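Local coordinates for protein P-granule scaffold (Caenorhabditis japonica, PDB 5W4A) that serves as a P-granule scaffold, this N-terminal domain pairing with a second copy, and probably contributes to mRNA repression in nematode germ granules, at residues E155-L160 with D188-I193; L81-P86 with A142-T147; P20-Y25 with L168-Y173. All blocks are in the same frame, centred on the assembly; numbering follows the deposited sequence.

Contact 1: residues E155-L160 with D188-I193; sequences EKFTEL and DEVEVI
Phe157 bridges the gap to Glu189, Val190 and Ile193 almost alone, with the outer half of its ring doing the touching. The axes of the two short helical segments approach no closer than 12.0 Å and run roughly alongside, at 28°, so a long side chain is needed to span the space. Phe157 CG stands anti to its own backbone N (chi1 176°), which sends the ring out to the other helix. The packing is tight around the ring's far end: Phe157 CE1 lies 3.7 Å from Val190 CG2, and Phe157 CZ is 3.9 Å from Ile193 CD1. Both methyls approach obliquely. Glu189 meets the rim instead, its CB in the ring plane at 3.9 Å from Phe157 CE2. Its carboxylate is turned only 25° from the ring, and Glu189 OE1 comes to 3.3 Å from Phe157 CE2, near the ring plane, where an aromatic C-H is weakly positive. The main partner of OE1 is nevertheless Arg128 of the second subunit, in a salt bridge that should balance its charge. Replacing Phe157 by an alanine removes the whole ring, which is likely to leave the Val190 and Ile193 methyls without their aromatic partner and a gap between the helices. The packing fades away from the ring. Glu191 is on the solvent side of its helix; Asp188 is exposed too but packs against Lys129 of the second subunit. Thr158 points away from helix 187-201, and its OG1 hydrogen-bonds Arg128 of the second subunit. The contact therefore joins helix 153-160 to helix 187-201 beside the subunit interface, with helix 169-179 touching both through Thr176, which packs on Phe157 and Val190.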
loop_
_atom_site.group_PDB
_atom_site.type_symbol
_atom_site.label_atom_id
_atom_site.label_comp_id
_atom_site.label_asym_id
_atom_site.label_seq_id
_atom_site.Cartn_x
_atom_site.Cartn_y
_atom_site.Cartn_z
ATOM N N GLU C 155 -5.732 2.006 14.337
ATOM C CA GLU C 155 -4.811 1.151 13.608
ATOM C C GLU C 155 -5.572 0.280 12.618
ATOM O O GLU C 155 -5.159 0.121 11.463
ATOM C CB GLU C 155 -4.016 0.284 14.597
ATOM C CG GLU C 155 -3.020 -0.613 13.913
ATOM C CD GLU C 155 -2.286 -1.597 14.825
ATOM O OE1 GLU C 155 -2.649 -1.762 16.015
ATOM O OE2 GLU C 155 -1.347 -2.237 14.312
ATOM N N LYS C 156 -6.694 -0.287 13.060
ATOM C CA LYS C 156 -7.481 -1.130 12.177
ATOM C C LYS C 156 -7.962 -0.335 10.970
ATOM O O LYS C 156 -7.890 -0.821 9.834
ATOM C CB LYS C 156 -8.649 -1.740 12.958
ATOM C CG LYS C 156 -9.250 -2.933 12.315
ATOM C CD LYS C 156 -10.342 -3.609 13.187
ATOM C CE LYS C 156 -10.786 -4.961 12.565
ATOM N NZ LYS C 156 -11.880 -5.747 13.302
ATOM N N PHE C 157 -8.444 0.893 11.194
ATOM C CA PHE C 157 -8.831 1.768 10.085
ATOM C C PHE C 157 -7.652 2.050 9.151
ATOM O O PHE C 157 -7.793 1.996 7.920
ATOM C CB PHE C 157 -9.411 3.080 10.617
ATOM C CG PHE C 157 -9.734 4.043 9.532
ATOM C CD1 PHE C 157 -10.826 3.815 8.708
ATOM C CD2 PHE C 157 -8.941 5.150 9.289
ATOM C CE1 PHE C 157 -11.121 4.674 7.689
ATOM C CE2 PHE C 157 -9.255 6.024 8.274
ATOM C CZ PHE C 157 -10.344 5.772 7.470
ATOM N N THR C 158 -6.479 2.324 9.716
ATOM C CA THR C 158 -5.299 2.591 8.902
ATOM C C THR C 158 -4.966 1.404 8.006
ATOM O O THR C 158 -4.657 1.580 6.814
ATOM C CB THR C 158 -4.112 2.927 9.822
ATOM O OG1 THR C 158 -4.427 4.105 10.579
ATOM C CG2 THR C 158 -2.849 3.163 9.045
ATOM N N GLU C 159 -5.025 0.197 8.550
ATOM C CA GLU C 159 -4.675 -0.983 7.755
ATOM C C GLU C 159 -5.768 -1.311 6.728
ATOM O O GLU C 159 -5.463 -1.612 5.568
ATOM C CB GLU C 159 -4.393 -2.186 8.661
ATOM C CG GLU C 159 -3.186 -1.976 9.586
ATOM C CD GLU C 159 -1.842 -1.769 8.857
ATOM O OE1 GLU C 159 -1.727 -1.973 7.638
ATOM O OE2 GLU C 159 -0.862 -1.403 9.558
ATOM N N LEU C 160 -7.040 -1.224 7.118
ATOM C CA LEU C 160 -8.125 -1.439 6.153
ATOM C C LEU C 160 -8.097 -0.409 5.026
ATOM O O LEU C 160 -8.541 -0.682 3.899
ATOM C CB LEU C 160 -9.467 -1.384 6.874
ATOM C CG LEU C 160 -9.822 -2.593 7.714
ATOM C CD1 LEU C 160 -10.967 -2.309 8.669
ATOM C CD2 LEU C 160 -10.160 -3.775 6.802
ATOM N N ASP C 188 -12.002 12.903 8.033
ATOM C CA ASP C 188 -11.602 13.443 6.741
ATOM C C ASP C 188 -11.159 12.327 5.788
ATOM O O ASP C 188 -11.429 12.389 4.583
ATOM C CB ASP C 188 -10.493 14.480 6.933
ATOM C CG ASP C 188 -11.012 15.780 7.551
ATOM O OD1 ASP C 188 -12.235 15.887 7.786
ATOM O OD2 ASP C 188 -10.190 16.674 7.805
ATOM N N GLU C 189 -10.493 11.303 6.312
ATOM C CA GLU C 189 -10.084 10.189 5.471
ATOM C C GLU C 189 -11.279 9.341 5.047
ATOM O O GLU C 189 -11.332 8.874 3.905
ATOM C CB GLU C 189 -9.055 9.334 6.205
ATOM C CG GLU C 189 -7.722 10.070 6.384
ATOM C CD GLU C 189 -6.853 9.529 7.495
ATOM O OE1 GLU C 189 -6.856 8.305 7.760
ATOM O OE2 GLU C 189 -6.143 10.358 8.151
ATOM N N VAL C 190 -12.230 9.120 5.964
ATOM C CA VAL C 190 -13.450 8.395 5.608
ATOM C C VAL C 190 -14.168 9.107 4.473
ATOM O O VAL C 190 -14.654 8.474 3.529
ATOM C CB VAL C 190 -14.362 8.231 6.828
ATOM C CG1 VAL C 190 -15.729 7.601 6.431
ATOM C CG2 VAL C 190 -13.690 7.380 7.901
ATOM N N GLU C 191 -14.183 10.448 4.510
ATOM C CA GLU C 191 -14.824 11.196 3.430
ATOM C C GLU C 191 -14.153 10.948 2.080
ATOM O O GLU C 191 -14.836 10.814 1.064
ATOM C CB GLU C 191 -14.862 12.692 3.764
ATOM C CG GLU C 191 -15.580 13.476 2.697
ATOM C CD GLU C 191 -15.634 14.968 2.971
ATOM O OE1 GLU C 191 -14.660 15.522 3.532
ATOM O OE2 GLU C 191 -16.658 15.579 2.603
ATOM N N VAL C 192 -12.814 10.863 2.039
ATOM C CA VAL C 192 -12.128 10.553 0.796
ATOM C C VAL C 192 -12.502 9.145 0.296
ATOM O O VAL C 192 -12.751 8.935 -0.901
ATOM C CB VAL C 192 -10.601 10.706 0.965
ATOM C CG1 VAL C 192 -9.892 10.258 -0.309
ATOM C CG2 VAL C 192 -10.245 12.140 1.344
ATOM N N ILE C 193 -12.516 8.154 1.195
ATOM C CA ILE C 193 -12.882 6.791 0.829
ATOM C C ILE C 193 -14.302 6.759 0.278
ATOM O O ILE C 193 -14.563 6.139 -0.759
ATOM C CB ILE C 193 -12.742 5.843 2.032
ATOM C CG1 ILE C 193 -11.279 5.760 2.459
ATOM C CG2 ILE C 193 -13.261 4.437 1.695
ATOM C CD1 ILE C 193 -11.028 4.946 3.712
#

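Contact 2: residues L81-P86 with A142-T147; sequences LLALGP and AILIKT
Helix-to-helix packing in the interior of this mostly helical domain brings Ala83, near the C-terminal end of helix 71-84, against Leu144 and Thr147 of helix 136-148. The closest backbone approach, 6.3 Å between Ala83 CA and Thr147 CA, is short for two helices and fits the small alanine placed there. Leu144 reaches over with one branch: its CG is anti to the backbone N (chi1 179°), and CD1 ends 4.0 Å from Ala83 CB. Leu144 CD1 also lies 4.1 Å from Ala83 N and, more loosely, 4.4 Å from Leu82 CB, so it rests on the helix backbone as well as on side chains. One turn further on, Thr147 presents its methyl, with CG2 4.3 Å from Ala83 CB. Its hydroxyl is used within its own helix, where Thr147 OG1 donates to Ile143 O at 2.9 Å. The donor lies 36° out of the carbonyl plane, and Thr147 N reaches the same oxygen from the opposite face, so Ile143 O is held by two bonds. The carbonyl oxygen of Ala83 is taken by Lys156 NZ from helix 153-160. The chemistry is thus apolar between the segments and polar only around them: with the Thr147 hydroxyl and the Ala83 carbonyl each bonded, methyl groups can meet in this buried place without stranding either polar atom.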
loop_
_atom_site.group_PDB
_atom_site.type_symbol
_atom_site.label_atom_id
_atom_site.label_comp_id
_atom_site.label_asym_id
_atom_site.label_seq_id
_atom_site.Cartn_x
_atom_site.Cartn_y
_atom_site.Cartn_z
ATOM N N LEU C 81 -15.370 -12.529 8.105
ATOM C CA LEU C 81 -15.615 -12.763 9.526
ATOM C C LEU C 81 -14.376 -12.426 10.366
ATOM O O LEU C 81 -14.472 -11.779 11.422
ATOM C CB LEU C 81 -16.032 -14.208 9.761
ATOM C CG LEU C 81 -17.361 -14.699 9.195
ATOM C CD1 LEU C 81 -17.511 -16.176 9.550
ATOM C CD2 LEU C 81 -18.549 -13.912 9.705
ATOM N N LEU C 82 -13.194 -12.846 9.921
ATOM C CA LEU C 82 -11.983 -12.522 10.671
ATOM C C LEU C 82 -11.762 -11.020 10.756
ATOM O O LEU C 82 -11.355 -10.502 11.800
ATOM C CB LEU C 82 -10.763 -13.171 10.041
ATOM C CG LEU C 82 -10.710 -14.691 10.120
ATOM C CD1 LEU C 82 -9.446 -15.188 9.460
ATOM C CD2 LEU C 82 -10.753 -15.129 11.595
ATOM N N ALA C 83 -11.982 -10.312 9.657
ATOM C CA ALA C 83 -11.769 -8.870 9.650
ATOM C C ALA C 83 -12.779 -8.162 10.540
ATOM O O ALA C 83 -12.496 -7.075 11.044
ATOM C CB ALA C 83 -11.855 -8.344 8.219
ATOM N N LEU C 84 -13.958 -8.747 10.727
ATOM C CA LEU C 84 -15.024 -8.154 11.525
ATOM C C LEU C 84 -14.837 -8.340 13.024
ATOM O O LEU C 84 -15.588 -7.738 13.795
ATOM C CB LEU C 84 -16.384 -8.738 11.117
ATOM C CG LEU C 84 -16.932 -8.254 9.769
ATOM C CD1 LEU C 84 -18.183 -9.047 9.355
ATOM C CD2 LEU C 84 -17.235 -6.758 9.774
ATOM N N GLY C 85 -13.913 -9.191 13.452
ATOM C CA GLY C 85 -13.477 -9.199 14.838
ATOM C C GLY C 85 -14.191 -10.196 15.739
ATOM O O GLY C 85 -14.823 -11.149 15.283
ATOM N N PRO C 86 -14.120 -9.977 17.061
ATOM C CA PRO C 86 -14.489 -11.051 17.999
ATOM C C PRO C 86 -15.951 -11.475 17.958
ATOM O O PRO C 86 -16.244 -12.633 18.265
ATOM C CB PRO C 86 -14.121 -10.453 19.366
ATOM C CG PRO C 86 -14.149 -8.978 19.156
ATOM C CD PRO C 86 -13.666 -8.763 17.759
ATOM N N ALA C 142 -2.276 -9.927 2.785
ATOM C CA ALA C 142 -1.476 -9.044 3.633
ATOM C C ALA C 142 -2.352 -8.053 4.382
ATOM O O ALA C 142 -2.170 -7.848 5.585
ATOM C CB ALA C 142 -0.440 -8.320 2.777
ATOM N N ILE C 143 -3.310 -7.428 3.692
ATOM C CA ILE C 143 -4.188 -6.458 4.346
ATOM C C ILE C 143 -5.044 -7.149 5.405
ATOM O O ILE C 143 -5.260 -6.607 6.500
ATOM C CB ILE C 143 -5.040 -5.714 3.303
ATOM C CG1 ILE C 143 -4.150 -4.806 2.481
ATOM C CG2 ILE C 143 -6.169 -4.888 3.987
ATOM C CD1 ILE C 143 -4.822 -4.361 1.177
ATOM N N LEU C 144 -5.565 -8.340 5.098
ATOM C CA LEU C 144 -6.345 -9.096 6.079
ATOM C C LEU C 144 -5.536 -9.374 7.346
ATOM O O LEU C 144 -6.019 -9.132 8.470
ATOM C CB LEU C 144 -6.836 -10.401 5.453
ATOM C CG LEU C 144 -7.641 -11.305 6.360
ATOM C CD1 LEU C 144 -8.912 -10.646 6.900
ATOM C CD2 LEU C 144 -7.973 -12.596 5.599
ATOM N N ILE C 145 -4.304 -9.863 7.178
ATOM C CA ILE C 145 -3.431 -10.141 8.322
ATOM C C ILE C 145 -3.182 -8.868 9.133
ATOM O O ILE C 145 -3.262 -8.872 10.378
ATOM C CB ILE C 145 -2.115 -10.794 7.848
ATOM C CG1 ILE C 145 -2.364 -12.245 7.453
ATOM C CG2 ILE C 145 -1.066 -10.778 8.969
ATOM C CD1 ILE C 145 -1.242 -12.874 6.686
ATOM N N LYS C 146 -2.882 -7.756 8.458
ATOM C CA LYS C 146 -2.582 -6.524 9.174
ATOM C C LYS C 146 -3.803 -6.026 9.926
ATOM O O LYS C 146 -3.675 -5.488 11.031
ATOM C CB LYS C 146 -2.056 -5.480 8.187
ATOM C CG LYS C 146 -0.680 -5.850 7.647
ATOM C CD LYS C 146 -0.223 -4.967 6.520
ATOM C CE LYS C 146 1.150 -5.419 5.909
ATOM N NZ LYS C 146 2.222 -5.421 6.962
ATOM N N THR C 147 -4.995 -6.228 9.357
ATOM C CA THR C 147 -6.242 -5.865 10.021
ATOM C C THR C 147 -6.486 -6.724 11.267
ATOM O O THR C 147 -6.786 -6.195 12.350
ATOM C CB THR C 147 -7.381 -6.011 9.005
ATOM O OG1 THR C 147 -7.201 -5.051 7.963
ATOM C CG2 THR C 147 -8.740 -5.744 9.675
#

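Contact 3: residues P20-Y25 with L168-Y173; sequences PNLALY and LDFDAY
Asp171 OD2 is gripped by two backbone amides, Tyr17 N and Phe18 N, beside the place where Phe170 packs on Leu22 and Ala23. With Asp171 OD1 hydrogen-bonded to Thr16 OG1, the carboxylate ties helix 169-179 to the end of strand 14-16 (Thr16) and to the linker that follows it (Tyr17, Phe18). The contact itself is helix-helix packing that joins the N-terminal part of the domain to a helix far along the sequence, and a single ring carries it. The CA atoms of Ala23 and Phe170 remain 8.8 Å apart; with chi1 at 174° Phe170 CG sits opposite the backbone N, which carries the ring toward helix 20-28. Its leading atoms divide the work: Phe170 CE2 lies 4.2 Å from Ala23 CB, whereas CZ takes the leucine. Both approaches are oblique to the ring, and all three residues are buried. Strand 14-16 adds Ile14 and Thr16 to the wall around Phe170, and Phe197 meets its ring with the planes at about 45°. On the leucine side the branch point shares in the packing, with Leu22 CD2 3.9 Å and Leu22 CG 4.1 Å from Phe170 CZ.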
loop_
_atom_site.group_PDB
_atom_site.type_symbol
_atom_site.label_atom_id
_atom_site.label_comp_id
_atom_site.label_asym_id
_atom_site.label_seq_id
_atom_site.Cartn_x
_atom_site.Cartn_y
_atom_site.Cartn_z
ATOM N N PRO C 20 -19.080 -9.544 -1.863
ATOM C CA PRO C 20 -19.743 -9.709 -3.182
ATOM C C PRO C 20 -21.261 -9.839 -3.141
ATOM O O PRO C 20 -21.931 -9.269 -4.016
ATOM C CB PRO C 20 -19.095 -10.980 -3.738
ATOM C CG PRO C 20 -18.554 -11.700 -2.563
ATOM C CD PRO C 20 -18.122 -10.644 -1.615
ATOM N N ASN C 21 -21.843 -10.563 -2.170
ATOM C CA ASN C 21 -23.300 -10.686 -2.179
ATOM C C ASN C 21 -23.964 -9.376 -1.762
ATOM O O ASN C 21 -25.086 -9.093 -2.203
ATOM C CB ASN C 21 -23.735 -11.846 -1.275
ATOM C CG ASN C 21 -25.177 -12.254 -1.499
ATOM O OD1 ASN C 21 -25.652 -12.309 -2.644
ATOM N ND2 ASN C 21 -25.871 -12.590 -0.413
ATOM N N LEU C 22 -23.292 -8.553 -0.947
ATOM C CA LEU C 22 -23.839 -7.236 -0.615
ATOM C C LEU C 22 -23.860 -6.343 -1.846
ATOM O O LEU C 22 -24.833 -5.614 -2.087
ATOM C CB LEU C 22 -23.018 -6.591 0.505
ATOM C CG LEU C 22 -23.402 -5.170 0.927
ATOM C CD1 LEU C 22 -24.782 -5.162 1.546
ATOM C CD2 LEU C 22 -22.400 -4.609 1.927
ATOM N N ALA C 23 -22.769 -6.355 -2.612
ATOM C CA ALA C 23 -22.719 -5.583 -3.846
ATOM C C ALA C 23 -23.829 -6.012 -4.804
ATOM O O ALA C 23 -24.526 -5.175 -5.376
ATOM C CB ALA C 23 -21.347 -5.756 -4.486
ATOM N N LEU C 24 -23.971 -7.313 -5.016
ATOM C CA LEU C 24 -24.992 -7.813 -5.914
ATOM C C LEU C 24 -26.378 -7.426 -5.416
ATOM O O LEU C 24 -27.232 -7.005 -6.209
ATOM C CB LEU C 24 -24.881 -9.334 -6.026
ATOM C CG LEU C 24 -25.972 -9.990 -6.893
ATOM C CD1 LEU C 24 -25.965 -9.436 -8.334
ATOM C CD2 LEU C 24 -25.778 -11.492 -6.916
ATOM N N TYR C 25 -26.620 -7.573 -4.110
ATOM C CA TYR C 25 -27.901 -7.171 -3.545
ATOM C C TYR C 25 -28.217 -5.719 -3.890
ATOM O O TYR C 25 -29.329 -5.397 -4.325
ATOM C CB TYR C 25 -27.921 -7.383 -2.018
ATOM C CG TYR C 25 -29.277 -7.023 -1.452
ATOM C CD1 TYR C 25 -30.259 -7.982 -1.336
ATOM C CD2 TYR C 25 -29.591 -5.714 -1.120
ATOM C CE1 TYR C 25 -31.523 -7.650 -0.864
ATOM C CE2 TYR C 25 -30.844 -5.373 -0.666
ATOM C CZ TYR C 25 -31.803 -6.350 -0.543
ATOM O OH TYR C 25 -33.052 -5.986 -0.096
ATOM N N LEU C 168 -10.463 -1.162 -3.775
ATOM C CA LEU C 168 -11.476 -1.788 -2.926
ATOM C C LEU C 168 -12.034 -0.787 -1.915
ATOM O O LEU C 168 -12.387 -1.141 -0.782
ATOM C CB LEU C 168 -10.890 -3.032 -2.247
ATOM C CG LEU C 168 -10.571 -4.185 -3.204
ATOM C CD1 LEU C 168 -9.858 -5.298 -2.480
ATOM C CD2 LEU C 168 -11.845 -4.691 -3.909
ATOM N N ASP C 169 -12.196 0.465 -2.359
ATOM C CA ASP C 169 -12.824 1.502 -1.543
ATOM C C ASP C 169 -14.181 1.081 -0.995
ATOM O O ASP C 169 -14.511 1.429 0.144
ATOM C CB ASP C 169 -12.936 2.794 -2.365
ATOM C CG ASP C 169 -11.620 3.154 -3.021
ATOM O OD1 ASP C 169 -11.258 2.477 -4.024
ATOM O OD2 ASP C 169 -10.944 4.067 -2.487
ATOM N N PHE C 170 -14.987 0.343 -1.774
ATOM C CA PHE C 170 -16.260 -0.137 -1.253
ATOM C C PHE C 170 -16.069 -0.954 0.022
ATOM O O PHE C 170 -16.799 -0.780 1.004
ATOM C CB PHE C 170 -16.973 -0.976 -2.322
ATOM C CG PHE C 170 -18.220 -1.646 -1.852
ATOM C CD1 PHE C 170 -19.325 -0.871 -1.477
ATOM C CD2 PHE C 170 -18.318 -3.029 -1.779
ATOM C CE1 PHE C 170 -20.506 -1.477 -1.093
ATOM C CE2 PHE C 170 -19.522 -3.636 -1.394
ATOM C CZ PHE C 170 -20.594 -2.849 -1.041
ATOM N N ASP C 171 -15.114 -1.874 0.017
ATOM C CA ASP C 171 -14.925 -2.734 1.177
ATOM C C ASP C 171 -14.455 -1.910 2.368
ATOM O O ASP C 171 -14.913 -2.142 3.504
ATOM C CB ASP C 171 -13.916 -3.836 0.863
ATOM C CG ASP C 171 -14.428 -4.878 -0.102
ATOM O OD1 ASP C 171 -15.638 -4.828 -0.445
ATOM O OD2 ASP C 171 -13.610 -5.746 -0.516
ATOM N N ALA C 172 -13.522 -0.976 2.138
ATOM C CA ALA C 172 -13.062 -0.122 3.227
ATOM C C ALA C 172 -14.217 0.666 3.810
ATOM O O ALA C 172 -14.332 0.798 5.038
ATOM C CB ALA C 172 -11.949 0.813 2.741
ATOM N N TYR C 173 -15.113 1.149 2.945
ATOM C CA TYR C 173 -16.287 1.907 3.387
ATOM C C TYR C 173 -17.239 1.039 4.201
ATOM O O TYR C 173 -17.723 1.465 5.257
ATOM C CB TYR C 173 -17.003 2.512 2.175
ATOM C CG TYR C 173 -18.121 3.441 2.583
ATOM C CD1 TYR C 173 -17.821 4.670 3.167
ATOM C CD2 TYR C 173 -19.439 3.080 2.449
ATOM C CE1 TYR C 173 -18.801 5.525 3.582
ATOM C CE2 TYR C 173 -20.470 3.980 2.847
ATOM C CZ TYR C 173 -20.116 5.179 3.416
ATOM O OH TYR C 173 -21.055 6.096 3.870
#

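Overall arrangement
All three contacts are buried. Contacts 2 and 3 meet through apolar side chains; contact 1 adds a carboxylate at the ring edge. Measured from contact centre to chain centre, contact 3 lies about 7 Å out, contact 2 about 9 Å and contact 1, beside the second subunit, about 14 Å. Phenylalanine rings span wide gaps in contacts 1 and 3, whereas the small Ala83, opposite Thr147, fits the closer backbones of contact 2. The helix pairs all differ, but helices 136-148, 153-160, 169-179 and 187-201 are consecutive. Contacts 1 and 2 touch at Lys156 CE and Thr147 CG2, 3.6 Å apart, contacts 1 and 3 where Ile193 packs on helix 169-179; contacts 2 and 3 stay about 6 Å apart at their nearest atoms.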